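Local coordinates for periplasmic solute binding protein (PDB 4RY1) that probably binds a sugar in the periplasm and delivers it to an ABC-type transporter for import, at residues E17-L20 and A21-A25; K84-I88 and L89-D93; P299-A302 and A303-M306; M306-M309 and L310-E314. All blocks are in the same frame, centred on the assembly; numbering follows the deposited sequence. Where two conformers were deposited one is given.

Contact 1: E17-L20 and A21-A25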
loop_
_atom_site.group_PDB
_atom_site.type_symbol
_atom_site.label_atom_id
_atom_site.label_comp_id
_atom_site.label_asym_id
_atom_site.label_seq_id
_atom_site.Cartn_x
_atom_site.Cartn_y
_atom_site.Cartn_z
ATOM N N GLU A 17 4.262 8.862 -17.999
ATOM C CA GLU A 17 4.457 8.592 -19.432
ATOM C C GLU A 17 3.541 7.461 -19.911
ATOM O O GLU A 17 2.911 7.533 -20.960
ATOM C CB GLU A 17 5.914 8.255 -19.741
ATOM C CG GLU A 17 6.150 8.018 -21.235
ATOM C CD GLU A 17 7.493 7.384 -21.535
ATOM O OE1 GLU A 17 8.452 7.511 -20.737
ATOM O OE2 GLU A 17 7.601 6.710 -22.580
ATOM N N ALA A 18 3.497 6.403 -19.132
ATOM C CA ALA A 18 2.764 5.216 -19.534
ATOM C C ALA A 18 1.275 5.508 -19.566
ATOM O O ALA A 18 0.540 5.003 -20.412
ATOM C CB ALA A 18 3.074 4.089 -18.576
ATOM N N THR A 19 0.802 6.309 -18.585
ATOM C CA THR A 19 -0.629 6.655 -18.550
ATOM C C THR A 19 -1.004 7.551 -19.751
ATOM O O THR A 19 -2.041 7.370 -20.411
ATOM C CB THR A 19 -0.991 7.314 -17.228
ATOM O OG1 THR A 19 -0.586 6.460 -16.157
ATOM C CG2 THR A 19 -2.480 7.563 -17.132
ATOM N N LEU A 20 -0.134 8.502 -20.055
ATOM C CA LEU A 20 -0.292 9.302 -21.279
ATOM C C LEU A 20 -0.296 8.423 -22.549
ATOM O O LEU A 20 -1.088 8.655 -23.494
ATOM C CB LEU A 20 0.765 10.414 -21.361
ATOM C CG LEU A 20 0.373 11.760 -20.749
ATOM C CD1 LEU A 20 -0.767 12.402 -21.529
ATOM C CD2 LEU A 20 -0.009 11.622 -19.295
ATOM N N ALA A 21 0.590 7.419 -22.591
ATOM C CA ALA A 21 0.635 6.474 -23.729
ATOM C C ALA A 21 -0.720 5.770 -23.858
ATOM O O ALA A 21 -1.252 5.590 -24.955
ATOM C CB ALA A 21 1.734 5.456 -23.521
ATOM N N ALA A 22 -1.274 5.350 -22.726
ATOM C CA ALA A 22 -2.582 4.684 -22.755
ATOM C C ALA A 22 -3.679 5.618 -23.260
ATOM O O ALA A 22 -4.542 5.222 -24.034
ATOM C CB ALA A 22 -2.945 4.123 -21.388
ATOM N N ILE A 23 -3.633 6.859 -22.793
ATOM C CA ILE A 23 -4.598 7.874 -23.225
ATOM C C ILE A 23 -4.500 8.132 -24.723
ATOM O O ILE A 23 -5.495 8.201 -25.423
ATOM C CB ILE A 23 -4.452 9.166 -22.394
ATOM C CG1 ILE A 23 -4.934 8.920 -20.950
ATOM C CG2 ILE A 23 -5.210 10.324 -23.046
ATOM C CD1 ILE A 23 -4.491 9.993 -19.976
ATOM N N ASN A 24 -3.273 8.238 -25.214
ATOM C CA ASN A 24 -3.090 8.456 -26.642
ATOM C C ASN A 24 -3.622 7.284 -27.482
ATOM O O ASN A 24 -4.216 7.495 -28.563
ATOM C CB ASN A 24 -1.621 8.757 -26.990
ATOM C CG ASN A 24 -1.225 10.162 -26.585
ATOM O OD1 ASN A 24 -1.985 11.118 -26.777
ATOM N ND2 ASN A 24 -0.038 10.304 -26.022
ATOM N N ALA A 25 -3.380 6.060 -27.016
ATOM C CA ALA A 25 -3.903 4.879 -27.709
ATOM C C ALA A 25 -5.435 4.881 -27.660
ATOM O O ALA A 25 -6.097 4.549 -28.644
ATOM C CB ALA A 25 -3.301 3.612 -27.104
#
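Backbone hydrogen bonds of the regular alpha-helical kind join E17-L20 to A21-A25, each running from an N-H to the carbonyl four residues earlier. A21 N bonds to E17 O, A22 N to A18 O, I23 N to T19 O and N24 N to L20 O, all within 2.8 to 3.0 Å.

Among the side chains I23 makes the closest approach to T19. With CG1 beside its own backbone N (chi1 -70°), the branch passes 3.3 Å from T19 O and carries CD1 back along the helix to an apolar contact with T19 CG2, 4.2 Å away. The segment belongs to helix 13-29, which connects the parallel strands 3-10 and 33-40 in a beta-alpha-beta unit; I23 packs on I7 and W9 of strand 3-10, and on M309 of helix 299-310. Methyl groups suit A21 and A22 because A318 of helix 313-319 packs close against both.

Polar side chains complete the account. T19 is buried, and its OG1 is satisfied by a hydrogen bond to R15 O, one turn back. N24 lies on the exposed flank, where an amide is at home; its ND2 comes within 3.2 Å of L20 O, but the angle is too poor for a hydrogen bond.

Contact 2: K84-I88 and L89-D93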
loop_
_atom_site.group_PDB
_atom_site.type_symbol
_atom_site.label_atom_id
_atom_site.label_comp_id
_atom_site.label_asym_id
_atom_site.label_seq_id
_atom_site.Cartn_x
_atom_site.Cartn_y
_atom_site.Cartn_z
ATOM N N LYS A 84 -23.527 0.026 -13.029
ATOM C CA LYS A 84 -24.284 0.598 -14.159
ATOM C C LYS A 84 -23.562 0.512 -15.509
ATOM O O LYS A 84 -24.180 0.696 -16.550
ATOM C CB LYS A 84 -24.666 2.050 -13.876
ATOM C CG LYS A 84 -25.606 2.209 -12.711
ATOM C CD LYS A 84 -25.805 3.691 -12.479
ATOM C CE LYS A 84 -26.792 4.025 -11.394
ATOM N NZ LYS A 84 -26.925 5.507 -11.437
ATOM N N GLN A 85 -22.257 0.240 -15.475
ATOM C CA GLN A 85 -21.453 0.087 -16.688
ATOM C C GLN A 85 -20.788 -1.276 -16.727
ATOM O O GLN A 85 -19.685 -1.433 -17.256
ATOM C CB GLN A 85 -20.422 1.202 -16.777
ATOM C CG GLN A 85 -21.047 2.585 -16.840
ATOM C CD GLN A 85 -21.832 2.902 -18.112
ATOM O OE1 GLN A 85 -22.640 3.843 -18.118
ATOM N NE2 GLN A 85 -21.591 2.167 -19.184
ATOM N N LYS A 86 -21.478 -2.270 -16.175
ATOM C CA LYS A 86 -20.951 -3.638 -16.115
ATOM C C LYS A 86 -20.429 -4.144 -17.463
ATOM O O LYS A 86 -19.360 -4.760 -17.529
ATOM C CB LYS A 86 -22.002 -4.614 -15.561
ATOM C CG LYS A 86 -21.595 -6.068 -15.763
ATOM C CD LYS A 86 -22.226 -7.037 -14.780
ATOM C CE LYS A 86 -21.181 -8.021 -14.256
ATOM N NZ LYS A 86 -21.082 -8.044 -12.769
ATOM N N ASP A 87 -21.188 -3.916 -18.529
ATOM C CA ASP A 87 -20.818 -4.461 -19.849
ATOM C C ASP A 87 -19.614 -3.758 -20.476
ATOM O O ASP A 87 -18.699 -4.407 -21.002
ATOM C CB ASP A 87 -22.010 -4.431 -20.807
ATOM C CG ASP A 87 -23.119 -5.371 -20.382
ATOM O OD1 ASP A 87 -22.816 -6.428 -19.794
ATOM O OD2 ASP A 87 -24.296 -5.044 -20.629
ATOM N N ILE A 88 -19.612 -2.434 -20.407
ATOM C CA ILE A 88 -18.490 -1.644 -20.923
ATOM C C ILE A 88 -17.210 -1.980 -20.154
ATOM O O ILE A 88 -16.148 -2.183 -20.758
ATOM C CB ILE A 88 -18.781 -0.127 -20.861
ATOM C CG1 ILE A 88 -19.892 0.265 -21.838
ATOM C CG2 ILE A 88 -17.508 0.684 -21.137
ATOM C CD1 ILE A 88 -19.474 0.346 -23.279
ATOM N N LEU A 89 -17.318 -2.071 -18.833
ATOM C CA LEU A 89 -16.149 -2.386 -18.000
ATOM C C LEU A 89 -15.721 -3.860 -18.043
ATOM O O LEU A 89 -14.605 -4.196 -17.688
ATOM C CB LEU A 89 -16.393 -1.968 -16.549
ATOM C CG LEU A 89 -16.557 -0.461 -16.321
ATOM C CD1 LEU A 89 -17.098 -0.187 -14.930
ATOM C CD2 LEU A 89 -15.229 0.246 -16.572
ATOM N N GLY A 90 -16.606 -4.742 -18.470
ATOM C CA GLY A 90 -16.290 -6.162 -18.425
ATOM C C GLY A 90 -16.031 -6.646 -17.016
ATOM O O GLY A 90 -15.043 -7.314 -16.753
ATOM N N LEU A 91 -16.935 -6.293 -16.099
ATOM C CA LEU A 91 -16.723 -6.595 -14.679
ATOM C C LEU A 91 -16.537 -8.097 -14.408
ATOM O O LEU A 91 -15.837 -8.470 -13.476
ATOM C CB LEU A 91 -17.841 -6.018 -13.813
ATOM C CG LEU A 91 -17.884 -4.482 -13.746
ATOM C CD1 LEU A 91 -18.985 -4.025 -12.811
ATOM C CD2 LEU A 91 -16.553 -3.884 -13.299
ATOM N N GLY A 92 -17.147 -8.939 -15.248
ATOM C CA GLY A 92 -17.019 -10.405 -15.160
ATOM C C GLY A 92 -15.607 -10.931 -15.346
ATOM O O GLY A 92 -15.313 -12.052 -14.958
ATOM N N ASP A 93 -14.725 -10.117 -15.927
ATOM C CA ASP A 93 -13.303 -10.490 -16.060
ATOM C C ASP A 93 -12.498 -10.391 -14.772
ATOM O O ASP A 93 -11.434 -11.014 -14.654
ATOM C CB ASP A 93 -12.581 -9.611 -17.080
ATOM C CG ASP A 93 -13.012 -9.867 -18.507
ATOM O OD1 ASP A 93 -13.612 -10.926 -18.801
ATOM O OD2 ASP A 93 -12.735 -8.982 -19.343
#
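L91 folds back over K86, five residues earlier, as the one-turn helix 86-89 ends in a Schellman motif. G90 is the C-prime residue, and its positive phi (61°), which glycine adopts readily, reverses the chain. Two bonds mark the motif, an outer one from L91 N to K86 O (3.2 Å) and a weak inner one from G90 N to D87 O. The residue after C-prime commonly makes an apolar contact with the last turn in this motif, and L91 does so here.

Followed outward, its CB meets K86 CE at 3.9 Å and K86 NZ at 4.0 Å. CG, turned beside the backbone N (chi1 -68°), settles 4.0 Å from K86 CA. CD1 lies 3.9 Å from K86 CA, with K86 CB just beyond, and the side chain is buried against L108 and L111 of strand 107-123. Lysine suits this exposed position, since its long aliphatic chain can cover the leucine.

L89 makes the other buried contact. Its N-H bonds almost linearly to Q85 O, at the N-cap position, and its side chain bends over the same carbonyl before packing on L82 and L111. I88, on the flank, turns to helix 299-310, where A303 and M304 receive it. Within the turn that follows G90, D93 N donates to G90 O at 2.9 Å.

Contact 3: P299-A302 and A303-M306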
loop_
_atom_site.group_PDB
_atom_site.type_symbol
_atom_site.label_atom_id
_atom_site.label_comp_id
_atom_site.label_asym_id
_atom_site.label_seq_id
_atom_site.Cartn_x
_atom_site.Cartn_y
_atom_site.Cartn_z
ATOM N N PRO A 299 -20.479 9.294 -18.150
ATOM C CA PRO A 299 -20.019 8.098 -17.451
ATOM C C PRO A 299 -19.704 6.929 -18.375
ATOM O O PRO A 299 -18.808 6.150 -18.104
ATOM C CB PRO A 299 -21.202 7.756 -16.533
ATOM C CG PRO A 299 -22.393 8.378 -17.204
ATOM C CD PRO A 299 -21.838 9.670 -17.729
ATOM N N LYS A 300 -20.421 6.815 -19.477
ATOM C CA LYS A 300 -20.114 5.764 -20.430
ATOM C C LYS A 300 -18.691 5.906 -21.004
ATOM O O LYS A 300 -17.918 4.949 -21.030
ATOM C CB LYS A 300 -21.139 5.784 -21.539
ATOM C CG LYS A 300 -20.898 4.714 -22.552
ATOM C CD LYS A 300 -21.972 4.758 -23.609
ATOM C CE LYS A 300 -22.171 3.360 -24.119
ATOM N NZ LYS A 300 -20.884 2.929 -24.727
ATOM N N GLU A 301 -18.355 7.099 -21.472
ATOM C CA GLU A 301 -17.028 7.386 -22.034
ATOM C C GLU A 301 -15.937 7.245 -20.972
ATOM O O GLU A 301 -14.850 6.723 -21.251
ATOM C CB GLU A 301 -17.008 8.777 -22.698
ATOM C CG GLU A 301 -17.837 8.879 -23.976
ATOM C CD GLU A 301 -19.326 9.120 -23.796
ATOM O OE1 GLU A 301 -19.835 9.261 -22.660
ATOM O OE2 GLU A 301 -19.994 9.143 -24.845
ATOM N N ALA A 302 -16.232 7.674 -19.760
ATOM C CA ALA A 302 -15.320 7.460 -18.633
ATOM C C ALA A 302 -15.038 5.961 -18.436
ATOM O O ALA A 302 -13.879 5.535 -18.322
ATOM C CB ALA A 302 -15.913 8.070 -17.351
ATOM N N ALA A 303 -16.096 5.168 -18.420
ATOM C CA ALA A 303 -15.968 3.714 -18.320
ATOM C C ALA A 303 -15.197 3.123 -19.505
ATOM O O ALA A 303 -14.415 2.177 -19.329
ATOM C CB ALA A 303 -17.328 3.062 -18.217
ATOM N N MET A 304 -15.446 3.648 -20.706
ATOM C CA MET A 304 -14.692 3.193 -21.892
ATOM C C MET A 304 -13.187 3.433 -21.708
ATOM O O MET A 304 -12.357 2.606 -22.090
ATOM C CB MET A 304 -15.190 3.870 -23.188
ATOM C CG MET A 304 -16.597 3.475 -23.612
ATOM S SD MET A 304 -17.378 4.534 -24.909
ATOM C CE MET A 304 -16.276 4.126 -26.286
ATOM N N LEU A 305 -12.817 4.584 -21.162
ATOM C CA LEU A 305 -11.398 4.873 -20.923
ATOM C C LEU A 305 -10.809 3.898 -19.900
ATOM O O LEU A 305 -9.719 3.338 -20.068
ATOM C CB LEU A 305 -11.209 6.307 -20.457
ATOM C CG LEU A 305 -9.798 6.745 -20.075
ATOM C CD1 LEU A 305 -8.783 6.490 -21.187
ATOM C CD2 LEU A 305 -9.823 8.204 -19.598
ATOM N N MET A 306 -11.557 3.651 -18.841
ATOM C CA MET A 306 -11.127 2.716 -17.800
ATOM C C MET A 306 -10.952 1.299 -18.372
ATOM O O MET A 306 -9.918 0.644 -18.144
ATOM C CB MET A 306 -12.103 2.695 -16.634
ATOM C CG MET A 306 -12.074 3.984 -15.825
ATOM S SD MET A 306 -13.489 4.227 -14.633
ATOM C CE MET A 306 -13.464 2.656 -13.758
#
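The flat peptide group between K300 and E301 meets M304 at its carbonyl oxygen: M304 N donates to K300 O at 2.8 Å, and M304 CG touches the same oxygen at 3.3 Å. The peptide group between P299 and K300, through P299 O, accepts from A303 N in like manner, and A303 CB lies 3.4 Å from both P299 O and K300 O. These are the opening turns of helix 299-310, one of the helices that cover the sheet of this solute-binding fold. Proline suits the first turn, where its nitrogen, lacking a hydrogen, has no carbonyl of the helix to bond.

Along the outer side, K300 and M304 are one turn apart and their side chains run obliquely across each other. K300 leaves with CG anti to its backbone N (chi1 -179°) and stays extended until its last torsion, which brings NZ to 3.9 Å from M304 SD. E301 adds a looser approach, its CG being 4.5 Å from M304 SD. The flexible thioether of M304 thus lies near the side chains of K300 and E301, while I88 of helix 86-89 packs on it from another element.

The inner side is made of small and apolar residues. A302 and A303 lie close to I292 of strand 284-292, where a methyl group lets helix and sheet approach. M306, longer, reaches F290 and V61; its N bonds to A302 O at 3.0 Å, and its CG rests 3.4 Å from that same oxygen.

Contact 4: M306-M309 and L310-E314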
loop_
_atom_site.group_PDB
_atom_site.type_symbol
_atom_site.label_atom_id
_atom_site.label_comp_id
_atom_site.label_asym_id
_atom_site.label_seq_id
_atom_site.Cartn_x
_atom_site.Cartn_y
_atom_site.Cartn_z
ATOM N N MET A 306 -11.557 3.651 -18.841
ATOM C CA MET A 306 -11.127 2.716 -17.800
ATOM C C MET A 306 -10.952 1.299 -18.372
ATOM O O MET A 306 -9.918 0.644 -18.144
ATOM C CB MET A 306 -12.103 2.695 -16.634
ATOM C CG MET A 306 -12.074 3.984 -15.825
ATOM S SD MET A 306 -13.489 4.227 -14.633
ATOM C CE MET A 306 -13.464 2.656 -13.758
ATOM N N ASN A 307 -11.936 0.838 -19.133
ATOM C CA ASN A 307 -11.819 -0.475 -19.755
ATOM C C ASN A 307 -10.623 -0.538 -20.691
ATOM O O ASN A 307 -9.926 -1.546 -20.762
ATOM C CB ASN A 307 -13.082 -0.830 -20.505
ATOM C CG ASN A 307 -12.972 -2.172 -21.176
ATOM O OD1 ASN A 307 -13.075 -3.215 -20.520
ATOM N ND2 ASN A 307 -12.753 -2.161 -22.471
ATOM N N PHE A 308 -10.390 0.531 -21.436
ATOM C CA PHE A 308 -9.274 0.547 -22.369
ATOM C C PHE A 308 -7.952 0.350 -21.640
ATOM O O PHE A 308 -7.091 -0.444 -22.053
ATOM C CB PHE A 308 -9.283 1.833 -23.202
ATOM C CG PHE A 308 -8.303 1.818 -24.335
ATOM C CD1 PHE A 308 -6.991 2.210 -24.143
ATOM C CD2 PHE A 308 -8.686 1.354 -25.581
ATOM C CE1 PHE A 308 -6.091 2.170 -25.175
ATOM C CE2 PHE A 308 -7.783 1.317 -26.626
ATOM C CZ PHE A 308 -6.484 1.735 -26.419
ATOM N N MET A 309 -7.797 1.071 -20.536
ATOM C CA MET A 309 -6.577 0.986 -19.712
ATOM C C MET A 309 -6.365 -0.385 -19.046
ATOM O O MET A 309 -5.238 -0.880 -18.962
ATOM C CB MET A 309 -6.582 2.091 -18.631
ATOM C CG MET A 309 -6.426 3.514 -19.181
ATOM S SD MET A 309 -6.290 4.835 -17.887
ATOM C CE MET A 309 -5.405 6.082 -18.833
ATOM N N LEU A 310 -7.443 -0.979 -18.564
ATOM C CA LEU A 310 -7.351 -2.181 -17.721
ATOM C C LEU A 310 -7.521 -3.509 -18.454
ATOM O O LEU A 310 -7.105 -4.557 -17.959
ATOM C CB LEU A 310 -8.343 -2.092 -16.556
ATOM C CG LEU A 310 -8.147 -0.918 -15.590
ATOM C CD1 LEU A 310 -9.102 -1.059 -14.398
ATOM C CD2 LEU A 310 -6.713 -0.722 -15.149
ATOM N N SER A 311 -8.141 -3.460 -19.615
ATOM C CA SER A 311 -8.508 -4.681 -20.347
ATOM C C SER A 311 -8.126 -4.700 -21.809
ATOM O O SER A 311 -7.866 -5.782 -22.343
ATOM C CB SER A 311 -10.014 -4.937 -20.173
ATOM O OG SER A 311 -10.349 -5.129 -18.788
ATOM N N ASN A 312 -8.120 -3.567 -22.493
ATOM C CA ASN A 312 -7.800 -3.555 -23.922
ATOM C C ASN A 312 -6.304 -3.791 -24.086
ATOM O O ASN A 312 -5.512 -3.127 -23.442
ATOM C CB ASN A 312 -8.188 -2.213 -24.555
ATOM C CG ASN A 312 -8.002 -2.183 -26.069
ATOM O OD1 ASN A 312 -6.900 -2.361 -26.572
ATOM N ND2 ASN A 312 -9.080 -1.925 -26.795
ATOM N N PRO A 313 -5.890 -4.726 -24.970
ATOM C CA PRO A 313 -4.457 -5.020 -25.138
ATOM C C PRO A 313 -3.571 -3.775 -25.337
ATOM O O PRO A 313 -2.459 -3.718 -24.828
ATOM C CB PRO A 313 -4.449 -5.937 -26.377
ATOM C CG PRO A 313 -5.742 -6.675 -26.268
ATOM C CD PRO A 313 -6.739 -5.649 -25.753
ATOM N N GLU A 314 -4.065 -2.787 -26.087
ATOM C CA GLU A 314 -3.265 -1.596 -26.360
ATOM C C GLU A 314 -3.059 -0.754 -25.080
ATOM O O GLU A 314 -1.970 -0.237 -24.817
ATOM C CB GLU A 314 -3.903 -0.749 -27.483
ATOM C CG GLU A 314 -3.833 -1.456 -28.828
ATOM C CD GLU A 314 -2.423 -1.875 -29.205
ATOM O OE1 GLU A 314 -1.529 -1.006 -29.150
ATOM O OE2 GLU A 314 -2.209 -3.073 -29.547
#
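L310 begins the second segment with a backbone bond from its N to M306 O, 3.0 Å long. Its CB and CG fold over the same oxygen, and the side chain packs on L111 and I113 of strand 107-123, a fitting place for leucine.

At S311 the chain leaves helical geometry. S311 N donates to N307 O at 2.9 Å, and N312 N reaches that oxygen as well, at 3.2 Å, so one carbonyl takes two donors as helix 299-310 ends. S311 OG is satisfied by N328 ND2, and its small side chain lies against the helix end, with CB 3.4 Å from N307 O.

N312 stands between the two helices, at the N-cap of helix 313-319. Its CG, anti to the backbone N (chi1 -174°), carries the amide across the F308 ring. N312 CB lies over one ring face, 4.1 Å from the centroid, in a CH-pi contact; the amide and ring planes are 31° apart, and ND2 comes to 3.5 Å from F308 CE2. Asparagine is a good N-cap residue because its OD1 can accept the N-H of E314, here at 2.9 Å and in the plane of the side-chain carbonyl. F308 also packs against A25 and A29 of helix 13-29.

E314, in the new helix, lies alongside the phenyl group and points the same way: its CB touches F308 CZ at 3.7 Å, while OE2 of the exposed carboxylate makes a long, weak ion pair with K317.

In chain order the contacts run 1 to 4, all within the region characteristic of bacterial extracellular solute-binding proteins. Contacts 3 and 4 share M306 and helix 299-310, the element that links the rest: contact 2 packs on it through I88 and L89, and contact 1 through T19, A22, I23 and A25, which meet F308 and M309. The centres of contacts 2 and 3, of 2 and 4, and of 1 and 4 lie about 11 to 12 Å apart, whereas contacts 1 and 2, about 22 Å between centres, do not touch. Helix 299-310 thus lies between helices 13-29 and 86-89, bringing together segments far apart in sequence.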